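Local coordinates for protein phosphoethanolamine N-methyltransferase 1 (Haemonchus contortus, PDB 4KRG) that methylates phosphoethanolamine with S-adenosylmethionine as the methyl donor, consistent with an early step of phosphocholine biosynthesis in nematodes, at residues 39-44 and 223-228; 66-71 and 89-94; 140-145 and 154-159; 298-303 and 323-328. All coordinates share one frame; numbering follows the deposited sequence.

Three of the four contacts belong to the half of the chain that holds S-adenosylhomocysteine and phosphoethanolamine. Interaction 2 binds S-adenosylhomocysteine directly. Interaction 3 packs helix 136-149 on strand 154-161, with the Phe142 side chain about 8 Å from the same ligand. In interaction 1 the side chain of Leu41 is about 9 Å from the bound phosphoethanolamine. Interactions 1 and 2 touch through a salt bridge of 2.8 Å between Glu42 OE2 and Arg70 NH1. Along the chain, interactions 2 and 3 both fall inside the loop that interaction 1 closes. Interaction 4 is a parallel strand pair on the other side of the chain's centre, its centre about 39 Å from that of interaction 2.

Interaction 1 of 4, residues 39-44 and 223-228; sequences QDLEAS and IRRCNN
Leu41 and Arg225 both turn CG anti to the carbonyl carbon, with chi1 of -40° and -59°, and from there the two side chains run past each other in opposite directions between helices 38-50 and 220-226. Arg225 is extended from CG to NE, and the CD2 branch of Leu41 lies alongside this aliphatic part, 3.7 Å from Arg225 CD and about as near to its CB. The other branch serves the next residue, Leu41 CD1 standing 4.0 Å from Cys226 SG, so the fork of one leucine is shared between two neighbouring positions. Beyond the hydrocarbon, Arg225 NH1 comes 3.4 Å from Asp40 O, but the angle is too poor for a hydrogen bond. The Asp40 carboxylate is not in contact either, with OD1 5.5 Å from Arg225 NH1, and any attraction between these exposed charges is probably slight. Further along, Arg224 brings an edge of its guanidinium to Ser44, with NH2 4.2 Å from Ser44 CB. In the conformer described, one of two, Ser44 OG donates to Leu41 O at 3.0 Å from above the carbonyl plane; it also pairs with Thr221. The arrangement is a small helix-helix contact at the surface, with the Leu41 side chain about 9 Å from the bound phosphoethanolamine, joining the helix that precedes the first strand of the Rossmann-like methyltransferase fold to the short helix linking strands 208-218 and 231-240.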
# COMPACT_ATOMS: atom_id res chain seq x y z
N GLN A 39 3.21 11.21 21.62
CA GLN A 39 2.27 10.71 22.60
C GLN A 39 0.86 10.70 22.02
O GLN A 39 0.09 9.76 22.24
CB GLN A 39 2.35 11.54 23.89
CG GLN A 39 1.70 10.92 25.12
CD GLN A 39 2.18 11.56 26.42
OE1 GLN A 39 3.38 11.56 26.73
NE2 GLN A 39 1.24 12.11 27.19
N ASP A 40 0.53 11.73 21.24
CA ASP A 40 -0.77 11.85 20.59
C ASP A 40 -1.08 10.70 19.65
O ASP A 40 -2.22 10.28 19.52
CB ASP A 40 -0.85 13.15 19.79
CG ASP A 40 -0.91 14.39 20.66
OD1 ASP A 40 -1.21 14.26 21.87
OD2 ASP A 40 -0.67 15.49 20.12
N LEU A 41 -0.05 10.20 18.98
CA LEU A 41 -0.24 9.25 17.89
C LEU A 41 0.11 7.81 18.22
O LEU A 41 -0.40 6.90 17.58
CB LEU A 41 0.57 9.66 16.66
CG LEU A 41 0.67 11.13 16.27
CD1 LEU A 41 1.73 11.29 15.21
CD2 LEU A 41 -0.66 11.62 15.77
N GLU A 42 0.97 7.60 19.21
CA GLU A 42 1.66 6.31 19.36
C GLU A 42 0.77 5.06 19.49
O GLU A 42 0.97 4.07 18.77
CB GLU A 42 2.68 6.36 20.51
CG GLU A 42 3.72 5.24 20.47
CD GLU A 42 3.22 3.94 21.07
OE1 GLU A 42 2.69 3.97 22.19
OE2 GLU A 42 3.36 2.88 20.42
N ALA A 43 -0.19 5.08 20.40
CA ALA A 43 -1.00 3.89 20.64
C ALA A 43 -1.91 3.56 19.44
O ALA A 43 -2.09 2.40 19.09
CB ALA A 43 -1.81 4.03 21.91
N SER A 44 -2.48 4.60 18.84
CA SER A 44 -3.36 4.39 17.71
C SER A 44 -2.58 3.88 16.50
O SER A 44 -3.05 3.00 15.79
CB SER A 44 -4.16 5.65 17.38
OG SER A 44 -3.31 6.71 17.04
N ILE A 223 -3.43 9.49 8.40
CA ILE A 223 -4.40 10.24 7.62
C ILE A 223 -5.21 11.13 8.55
O ILE A 223 -5.32 12.33 8.33
CB ILE A 223 -5.32 9.32 6.81
CG1 ILE A 223 -4.52 8.59 5.73
CG2 ILE A 223 -6.46 10.14 6.18
CD1 ILE A 223 -5.32 7.57 4.97
N ARG A 224 -5.77 10.54 9.61
CA ARG A 224 -6.69 11.29 10.47
C ARG A 224 -6.03 12.46 11.18
O ARG A 224 -6.62 13.53 11.28
CB ARG A 224 -7.32 10.38 11.53
CG ARG A 224 -8.25 9.33 10.99
CD ARG A 224 -9.10 8.76 12.11
NE ARG A 224 -8.30 8.42 13.28
CZ ARG A 224 -7.62 7.29 13.40
NH1 ARG A 224 -7.64 6.41 12.41
NH2 ARG A 224 -6.92 7.04 14.50
N ARG A 225 -4.82 12.25 11.67
CA ARG A 225 -4.18 13.25 12.52
C ARG A 225 -3.07 14.04 11.85
O ARG A 225 -2.70 15.10 12.33
CB ARG A 225 -3.68 12.59 13.80
CG ARG A 225 -4.79 11.95 14.58
CD ARG A 225 -4.33 11.36 15.88
NE ARG A 225 -5.46 10.84 16.65
CZ ARG A 225 -5.76 11.19 17.89
NH1 ARG A 225 -4.99 12.05 18.54
NH2 ARG A 225 -6.82 10.66 18.50
N CYS A 226 -2.54 13.53 10.74
CA CYS A 226 -1.44 14.20 10.06
C CYS A 226 -1.74 14.53 8.60
O CYS A 226 -0.87 15.03 7.88
CB CYS A 226 -0.17 13.37 10.16
SG CYS A 226 0.27 12.91 11.85
N ASN A 227 -2.98 14.27 8.17
CA ASN A 227 -3.40 14.46 6.77
C ASN A 227 -2.41 13.87 5.77
O ASN A 227 -2.21 14.40 4.68
CB ASN A 227 -3.66 15.94 6.46
CG ASN A 227 -5.02 16.41 6.97
OD1 ASN A 227 -5.10 17.32 7.79
ND2 ASN A 227 -6.09 15.79 6.47
N ASN A 228 -1.79 12.76 6.16
CA ASN A 228 -0.75 12.13 5.37
C ASN A 228 -1.16 10.72 4.95
O ASN A 228 -1.31 9.83 5.80
CB ASN A 228 0.55 12.10 6.18
CG ASN A 228 1.73 11.63 5.36
OD1 ASN A 228 1.62 11.36 4.16
ND2 ASN A 228 2.89 11.54 6.00

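Interaction 2 of 4, residues 66-71 and 89-94; sequences AGIGRF and ESFIEK. With SAH (S-adenosyl-L-homocysteine), chain D.
Gly67 and Ile68 belong to the glycine-rich loop of class I methyltransferases, motif I, here GAGIG, and they pack against Phe91 and Lys94 near the start of helix 89-98. The type II' turn from Ala66 to Gly69 presents Ile68 CA to Phe91 O at 3.6 Å, a CA-H...O contact with 162° at the hydrogen. Phe91 CB rests 3.8 Å from Gly67 C, while the ring goes on to the ligand, CD2 lying 3.5 Å from SAH O3'. Gly67 CA is 3.4 Å from that same hydroxyl, so the backbone itself lies against the ribose. Ile68 and Lys94 lie side by side, with Ile68 CG2 3.7 Å from Lys94 CG. At the amino-acid end of the ligand, Arg70 grips the carboxylate through two bonds, NE to SAH OXT at 2.6 Å and NH2 to SAH O at 3.2 Å. Phe71 meets SAH O with its ring edge and lays CE2 over one face of the Arg70 guanidinium. Around this site, Asp86 of strand 81-86 binds both Gly67 N and the ligand, Met32 of helix 29-33 touches Ile68 and Phe91, and helix 38-50 packs on Phe71.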
# COMPACT_ATOMS: atom_id res chain seq x y z
N ALA A 66 13.72 -2.45 16.06
CA ALA A 66 12.66 -2.38 17.06
C ALA A 66 12.75 -1.17 17.98
O ALA A 66 11.77 -0.83 18.65
CB ALA A 66 12.66 -3.64 17.90
N GLY A 67 13.93 -0.55 18.04
CA GLY A 67 14.15 0.58 18.94
C GLY A 67 13.78 0.23 20.38
O GLY A 67 14.10 -0.85 20.86
N ILE A 68 13.08 1.14 21.04
CA ILE A 68 12.69 0.95 22.44
C ILE A 68 11.62 -0.14 22.59
O ILE A 68 11.18 -0.43 23.71
CB ILE A 68 12.20 2.25 23.09
CG1 ILE A 68 10.91 2.74 22.40
CG2 ILE A 68 13.30 3.31 23.05
CD1 ILE A 68 10.30 3.97 23.07
N GLY A 69 11.19 -0.69 21.46
CA GLY A 69 10.42 -1.92 21.44
C GLY A 69 8.92 -1.81 21.61
O GLY A 69 8.30 -2.75 22.11
N ARG A 70 8.33 -0.69 21.20
CA ARG A 70 6.89 -0.53 21.40
C ARG A 70 6.05 -1.60 20.70
O ARG A 70 4.97 -1.94 21.15
CB ARG A 70 6.43 0.89 21.07
CG ARG A 70 6.73 1.33 19.67
CD ARG A 70 6.47 2.82 19.46
NE ARG A 70 6.50 3.10 18.04
CZ ARG A 70 5.43 3.20 17.25
NH1 ARG A 70 4.21 3.07 17.74
NH2 ARG A 70 5.60 3.43 15.97
N PHE A 71 6.54 -2.14 19.59
CA PHE A 71 5.88 -3.27 18.96
C PHE A 71 6.28 -4.59 19.61
O PHE A 71 5.43 -5.47 19.81
CB PHE A 71 6.19 -3.32 17.46
CG PHE A 71 5.56 -2.20 16.68
CD1 PHE A 71 4.20 -2.19 16.44
CD2 PHE A 71 6.33 -1.17 16.18
CE1 PHE A 71 3.61 -1.16 15.72
CE2 PHE A 71 5.75 -0.13 15.46
CZ PHE A 71 4.38 -0.14 15.23
N GLU A 89 22.35 1.21 20.89
CA GLU A 89 22.46 0.50 22.16
C GLU A 89 21.49 0.94 23.24
O GLU A 89 20.84 0.11 23.88
CB GLU A 89 23.89 0.62 22.67
CG GLU A 89 24.03 0.39 24.16
CD GLU A 89 25.45 0.60 24.64
OE1 GLU A 89 26.37 0.46 23.81
OE2 GLU A 89 25.63 0.91 25.84
N SER A 90 21.36 2.25 23.45
CA SER A 90 20.49 2.75 24.50
C SER A 90 19.02 2.40 24.22
O SER A 90 18.24 2.20 25.15
CB SER A 90 20.66 4.25 24.70
OG SER A 90 19.69 4.98 23.97
N PHE A 91 18.66 2.31 22.95
CA PHE A 91 17.29 1.95 22.59
C PHE A 91 17.00 0.53 23.04
O PHE A 91 15.97 0.27 23.67
CB PHE A 91 17.05 2.11 21.08
CG PHE A 91 17.05 3.54 20.60
CD1 PHE A 91 17.08 4.61 21.49
CD2 PHE A 91 17.01 3.83 19.24
CE1 PHE A 91 17.07 5.92 21.04
CE2 PHE A 91 17.02 5.14 18.79
CZ PHE A 91 17.04 6.18 19.69
N ILE A 92 17.91 -0.39 22.72
CA ILE A 92 17.78 -1.78 23.15
C ILE A 92 17.75 -1.86 24.67
O ILE A 92 16.99 -2.65 25.25
CB ILE A 92 18.93 -2.65 22.59
CG1 ILE A 92 18.65 -3.04 21.14
CG2 ILE A 92 19.12 -3.90 23.43
CD1 ILE A 92 17.39 -3.89 20.94
N GLU A 93 18.56 -1.04 25.32
CA GLU A 93 18.56 -0.99 26.78
C GLU A 93 17.21 -0.54 27.33
O GLU A 93 16.70 -1.13 28.28
CB GLU A 93 19.70 -0.10 27.29
CG GLU A 93 21.07 -0.71 27.07
CD GLU A 93 22.19 0.27 27.31
OE1 GLU A 93 21.90 1.48 27.48
OE2 GLU A 93 23.36 -0.17 27.34
N LYS A 94 16.63 0.50 26.74
CA LYS A 94 15.28 0.94 27.13
C LYS A 94 14.24 -0.16 26.84
O LYS A 94 13.31 -0.36 27.62
CB LYS A 94 14.93 2.26 26.45
CG LYS A 94 13.52 2.77 26.70
CD LYS A 94 13.16 2.77 28.18
CE LYS A 94 12.86 4.17 28.69
NZ LYS A 94 12.06 4.14 29.94
N SAH D . 10.45 0.45 14.44
CA SAH D . 10.35 1.24 15.68
CB SAH D . 11.39 2.41 15.61
CG SAH D . 11.24 3.29 14.37
SD SAH D . 12.57 4.51 14.13
C SAH D . 8.98 1.74 15.89
O SAH D . 8.30 2.05 14.92
OXT SAH D . 8.67 2.13 16.99
C5' SAH D . 13.95 3.58 13.43
C4' SAH D . 14.58 2.56 14.21
O4' SAH D . 15.31 1.66 13.33
C3' SAH D . 15.56 3.12 15.15
O3' SAH D . 15.52 2.40 16.36
C2' SAH D . 16.85 2.91 14.50
O2' SAH D . 17.88 2.81 15.45
C1' SAH D . 16.63 1.63 13.79
N9 SAH D . 17.58 1.41 12.63
C8 SAH D . 17.72 2.17 11.54
N7 SAH D . 18.56 1.53 10.72
C5 SAH D . 18.93 0.38 11.27
C6 SAH D . 19.78 -0.67 10.86
N6 SAH D . 20.44 -0.63 9.66
N1 SAH D . 19.93 -1.72 11.69
C2 SAH D . 19.31 -1.79 12.86
N3 SAH D . 18.50 -0.80 13.28
C4 SAH D . 18.29 0.28 12.51

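Interaction 3 of 4, residues 140-145 and 154-159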
# COMPACT_ATOMS: atom_id res chain seq x y z
N ILE A 140 17.27 -4.41 -1.14
CA ILE A 140 17.17 -5.65 -1.91
C ILE A 140 17.84 -6.79 -1.15
O ILE A 140 17.28 -7.88 -1.02
CB ILE A 140 17.79 -5.49 -3.31
CG1 ILE A 140 17.01 -4.43 -4.10
CG2 ILE A 140 17.77 -6.81 -4.05
CD1 ILE A 140 17.77 -3.82 -5.26
N GLU A 141 19.03 -6.53 -0.63
CA GLU A 141 19.77 -7.52 0.14
C GLU A 141 19.03 -7.90 1.42
O GLU A 141 19.02 -9.06 1.80
CB GLU A 141 21.19 -7.02 0.43
CG GLU A 141 22.05 -6.91 -0.83
CD GLU A 141 23.46 -6.41 -0.56
OE1 GLU A 141 24.33 -6.60 -1.43
OE2 GLU A 141 23.69 -5.82 0.52
N PHE A 142 18.41 -6.92 2.06
CA PHE A 142 17.60 -7.20 3.24
C PHE A 142 16.44 -8.13 2.89
O PHE A 142 16.14 -9.06 3.64
CB PHE A 142 17.06 -5.92 3.88
CG PHE A 142 16.03 -6.18 4.95
CD1 PHE A 142 16.43 -6.54 6.23
CD2 PHE A 142 14.68 -6.08 4.68
CE1 PHE A 142 15.50 -6.79 7.23
CE2 PHE A 142 13.74 -6.33 5.67
CZ PHE A 142 14.15 -6.68 6.94
N LEU A 143 15.79 -7.87 1.76
CA LEU A 143 14.60 -8.63 1.39
C LEU A 143 14.91 -10.05 0.94
O LEU A 143 14.11 -10.96 1.15
CB LEU A 143 13.80 -7.89 0.31
CG LEU A 143 13.13 -6.60 0.80
CD1 LEU A 143 12.58 -5.81 -0.38
CD2 LEU A 143 12.03 -6.90 1.81
N LEU A 144 16.07 -10.24 0.33
CA LEU A 144 16.52 -11.59 -0.01
C LEU A 144 16.91 -12.37 1.25
O LEU A 144 16.78 -13.59 1.30
CB LEU A 144 17.68 -11.55 -1.01
CG LEU A 144 17.31 -11.10 -2.43
CD1 LEU A 144 18.55 -10.84 -3.27
CD2 LEU A 144 16.43 -12.12 -3.11
N ASN A 145 17.39 -11.66 2.27
CA ASN A 145 17.70 -12.28 3.56
C ASN A 145 16.43 -12.70 4.30
O ASN A 145 16.36 -13.80 4.84
CB ASN A 145 18.53 -11.34 4.42
CG ASN A 145 20.01 -11.64 4.36
OD1 ASN A 145 20.41 -12.80 4.29
ND2 ASN A 145 20.83 -10.60 4.36
N GLY A 154 5.30 -18.09 5.46
CA GLY A 154 5.71 -17.01 6.34
C GLY A 154 5.38 -15.64 5.79
O GLY A 154 5.14 -15.48 4.60
N TYR A 155 5.39 -14.63 6.66
CA TYR A 155 5.04 -13.27 6.27
C TYR A 155 6.13 -12.28 6.63
O TYR A 155 6.94 -12.51 7.54
CB TYR A 155 3.78 -12.84 6.99
CG TYR A 155 2.50 -13.49 6.53
CD1 TYR A 155 1.71 -12.88 5.57
CD2 TYR A 155 2.06 -14.68 7.09
CE1 TYR A 155 0.52 -13.46 5.16
CE2 TYR A 155 0.88 -15.26 6.70
CZ TYR A 155 0.11 -14.65 5.74
OH TYR A 155 -1.06 -15.22 5.35
N ILE A 156 6.15 -11.15 5.92
CA ILE A 156 6.96 -10.01 6.30
C ILE A 156 6.06 -8.77 6.30
O ILE A 156 5.25 -8.58 5.39
CB ILE A 156 8.21 -9.82 5.39
CG1 ILE A 156 8.93 -8.51 5.71
CG2 ILE A 156 7.85 -9.90 3.91
CD1 ILE A 156 10.26 -8.37 4.99
N HIS A 157 6.18 -7.96 7.34
CA HIS A 157 5.48 -6.69 7.39
C HIS A 157 6.49 -5.58 7.20
O HIS A 157 7.54 -5.56 7.86
CB HIS A 157 4.77 -6.50 8.73
CG HIS A 157 4.14 -5.15 8.88
ND1 HIS A 157 4.84 -4.06 9.33
CD2 HIS A 157 2.88 -4.72 8.64
CE1 HIS A 157 4.04 -3.00 9.35
NE2 HIS A 157 2.85 -3.38 8.93
N LEU A 158 6.17 -4.64 6.32
CA LEU A 158 6.99 -3.44 6.15
C LEU A 158 6.08 -2.22 6.18
O LEU A 158 4.93 -2.29 5.78
CB LEU A 158 7.75 -3.50 4.84
CG LEU A 158 8.64 -4.73 4.70
CD1 LEU A 158 8.45 -5.36 3.33
CD2 LEU A 158 10.09 -4.37 4.91
N ARG A 159 6.60 -1.11 6.68
CA ARG A 159 5.89 0.16 6.68
C ARG A 159 6.92 1.25 6.47
O ARG A 159 7.91 1.31 7.19
CB ARG A 159 5.19 0.38 8.02
CG ARG A 159 4.47 1.72 8.12
CD ARG A 159 5.31 2.80 8.79
NE ARG A 159 4.49 3.97 9.09
CZ ARG A 159 3.74 4.09 10.18
NH1 ARG A 159 3.71 3.12 11.09
NH2 ARG A 159 3.02 5.18 10.37
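Apolar contacts alone bring Phe142 and Leu143 of helix 136-149 onto Ile156 and Leu158 of strand 154-161. Leu143 CD2 is 3.9 Å from Ile156 CD1, the two side chains crossing at about a right angle, and the same methyl lies 4.2 Å from Leu158 CD1. Phe142 makes a matching pair of contacts with a single ring atom, CE2, which is 4.1 Å from Ile156 CD1 and 4.2 Å from Leu158 CD2. Ile156 is fully extended, CG1 anti to the backbone N (chi1 173°) and CD1 continuing that line with chi2 at 172°, which sets one methyl against both helical residues. Leu158 divides its branches instead, CD1 to Leu143 and CD2 to Phe142. The apolar layer is extended by helix 189-198, whose Leu195 touches Leu143 and whose Leu196 touches Leu158.

The axes of segments 140-145 and 154-159 approach to 11.4 Å, their directions 152° apart, close to antiparallel. This is the return half of a beta-alpha-beta crossover of the Rossmann-like methyltransferase fold: strand 122-126 leads into helix 136-149, and strand 154-161 then pairs in parallel with strand 122-126. On its far edge the strand is joined antiparallel to strand 231-240.

Polar side-chain interactions belong to His157 and Arg159, which alternate with Ile156 and Leu158 along the strand and so project from its other face. His157 hydrogen-bonds to Thr127 O and to His233. Arg159 forms a salt bridge with Asp45 and hydrogen bonds with Asn128 and Gln231.

Interaction 4 of 4, residues 298-303 and 323-328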
# COMPACT_ATOMS: atom_id res chain seq x y z
N ALA A 298 -18.62 4.13 0.28
CA ALA A 298 -18.68 3.53 -1.05
C ALA A 298 -17.44 2.68 -1.31
O ALA A 298 -16.34 3.05 -0.92
CB ALA A 298 -18.80 4.63 -2.10
N TYR A 299 -17.63 1.56 -1.98
CA TYR A 299 -16.50 0.75 -2.42
C TYR A 299 -16.26 1.08 -3.89
O TYR A 299 -17.15 0.94 -4.71
CB TYR A 299 -16.82 -0.73 -2.24
CG TYR A 299 -15.72 -1.70 -2.65
CD1 TYR A 299 -14.63 -1.94 -1.81
CD2 TYR A 299 -15.80 -2.40 -3.84
CE1 TYR A 299 -13.64 -2.84 -2.17
CE2 TYR A 299 -14.81 -3.29 -4.21
CZ TYR A 299 -13.74 -3.51 -3.37
OH TYR A 299 -12.77 -4.41 -3.75
N VAL A 300 -15.06 1.56 -4.20
CA VAL A 300 -14.73 1.95 -5.57
C VAL A 300 -13.60 1.08 -6.12
O VAL A 300 -12.60 0.87 -5.45
CB VAL A 300 -14.39 3.45 -5.66
CG1 VAL A 300 -13.77 3.80 -7.02
CG2 VAL A 300 -15.62 4.30 -5.41
N PHE A 301 -13.77 0.58 -7.34
CA PHE A 301 -12.80 -0.33 -7.93
C PHE A 301 -12.41 0.19 -9.32
O PHE A 301 -13.25 0.31 -10.19
CB PHE A 301 -13.40 -1.74 -8.01
CG PHE A 301 -12.51 -2.76 -8.69
CD1 PHE A 301 -11.44 -3.34 -8.02
CD2 PHE A 301 -12.77 -3.18 -9.99
CE1 PHE A 301 -10.64 -4.28 -8.64
CE2 PHE A 301 -11.98 -4.12 -10.61
CZ PHE A 301 -10.91 -4.66 -9.94
N THR A 302 -11.13 0.53 -9.50
CA THR A 302 -10.66 1.07 -10.78
C THR A 302 -9.34 0.43 -11.23
O THR A 302 -8.26 0.88 -10.85
CB THR A 302 -10.51 2.61 -10.74
OG1 THR A 302 -9.59 2.97 -9.71
CG2 THR A 302 -11.84 3.27 -10.45
N PRO A 303 -9.43 -0.64 -12.06
CA PRO A 303 -8.23 -1.37 -12.48
C PRO A 303 -7.43 -0.62 -13.55
O PRO A 303 -6.24 -0.91 -13.72
CB PRO A 303 -8.79 -2.66 -13.07
CG PRO A 303 -10.16 -2.27 -13.55
CD PRO A 303 -10.66 -1.27 -12.55
N CYS A 323 -19.93 11.38 1.45
CA CYS A 323 -19.73 9.98 1.80
C CYS A 323 -18.25 9.68 1.94
O CYS A 323 -17.41 10.45 1.48
CB CYS A 323 -20.33 9.07 0.73
SG CYS A 323 -19.47 9.12 -0.87
N ASN A 324 -17.93 8.55 2.57
CA ASN A 324 -16.55 8.09 2.64
C ASN A 324 -16.30 7.12 1.50
O ASN A 324 -17.23 6.46 1.03
CB ASN A 324 -16.29 7.41 3.98
CG ASN A 324 -16.74 8.26 5.16
OD1 ASN A 324 -16.51 9.47 5.20
ND2 ASN A 324 -17.40 7.63 6.13
N VAL A 325 -15.06 7.02 1.03
CA VAL A 325 -14.78 6.19 -0.13
C VAL A 325 -13.51 5.36 0.08
O VAL A 325 -12.50 5.88 0.57
CB VAL A 325 -14.61 7.04 -1.42
CG1 VAL A 325 -14.21 6.16 -2.60
CG2 VAL A 325 -15.88 7.81 -1.75
N TRP A 326 -13.59 4.08 -0.25
CA TRP A 326 -12.42 3.23 -0.40
C TRP A 326 -12.27 2.86 -1.87
O TRP A 326 -13.14 2.20 -2.44
CB TRP A 326 -12.53 1.96 0.45
CG TRP A 326 -11.33 1.08 0.30
CD1 TRP A 326 -11.15 0.10 -0.64
CD2 TRP A 326 -10.15 1.10 1.10
NE1 TRP A 326 -9.92 -0.49 -0.46
CE2 TRP A 326 -9.29 0.10 0.60
CE3 TRP A 326 -9.74 1.86 2.20
CZ2 TRP A 326 -8.04 -0.15 1.16
CZ3 TRP A 326 -8.50 1.61 2.76
CH2 TRP A 326 -7.66 0.61 2.24
N ASN A 327 -11.17 3.28 -2.48
CA ASN A 327 -10.95 3.09 -3.90
C ASN A 327 -9.77 2.15 -4.09
O ASN A 327 -8.64 2.46 -3.69
CB ASN A 327 -10.68 4.45 -4.55
CG ASN A 327 -10.50 4.38 -6.07
OD1 ASN A 327 -10.25 3.33 -6.66
ND2 ASN A 327 -10.60 5.53 -6.71
N VAL A 328 -10.04 1.00 -4.71
CA VAL A 328 -9.03 -0.02 -4.98
C VAL A 328 -8.36 0.28 -6.31
O VAL A 328 -9.04 0.51 -7.31
CB VAL A 328 -9.68 -1.41 -5.08
CG1 VAL A 328 -8.63 -2.48 -5.28
CG2 VAL A 328 -10.50 -1.70 -3.84
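Val328, Val300 and Ala298 bury the most surface where strands 297-302 and 324-329 run side by side in parallel. Val328 takes part through both backbone polar groups: its N donates to Val300 O at 2.7 Å, and its O receives Thr302 N at 3.0 Å. Its side chain lies with Tyr299 and Phe301 on one face of the sheet, where CG2 stands 3.5 Å from Tyr299 OH and CB is 3.9 Å from Phe301 CD1. The tyrosine hydroxyl is hydrogen-bonded to Ser361 of helix 358-367, the helix that covers this face. Val300 continues the pattern, its N reaching Trp326 O at 2.7 Å. With CG1 anti to the backbone N (chi1 169°), CG2 is left beside that nitrogen and meets Val325 CG1 at 3.7 Å on the other face, where Leu317 of helix 314-321 touches both valines. Ala298 bonds through both its polar atoms, N to Asn324 O at 2.8 Å and O from Trp326 N at 3.0 Å. The segments thus form the two strands of a beta-alpha-beta unit, with helix 314-321 as the connection. Five nearly straight backbone bonds, with N-H...O angles of 165° to 172°, fix the register. Alternate backbone groups of strand 297-302 are thereby satisfied, while Tyr299 and Phe301 bond to strand 372-378; aromatic rings join Val328 on one face, and Ala298, Val300 and Val325 make the other largely aliphatic.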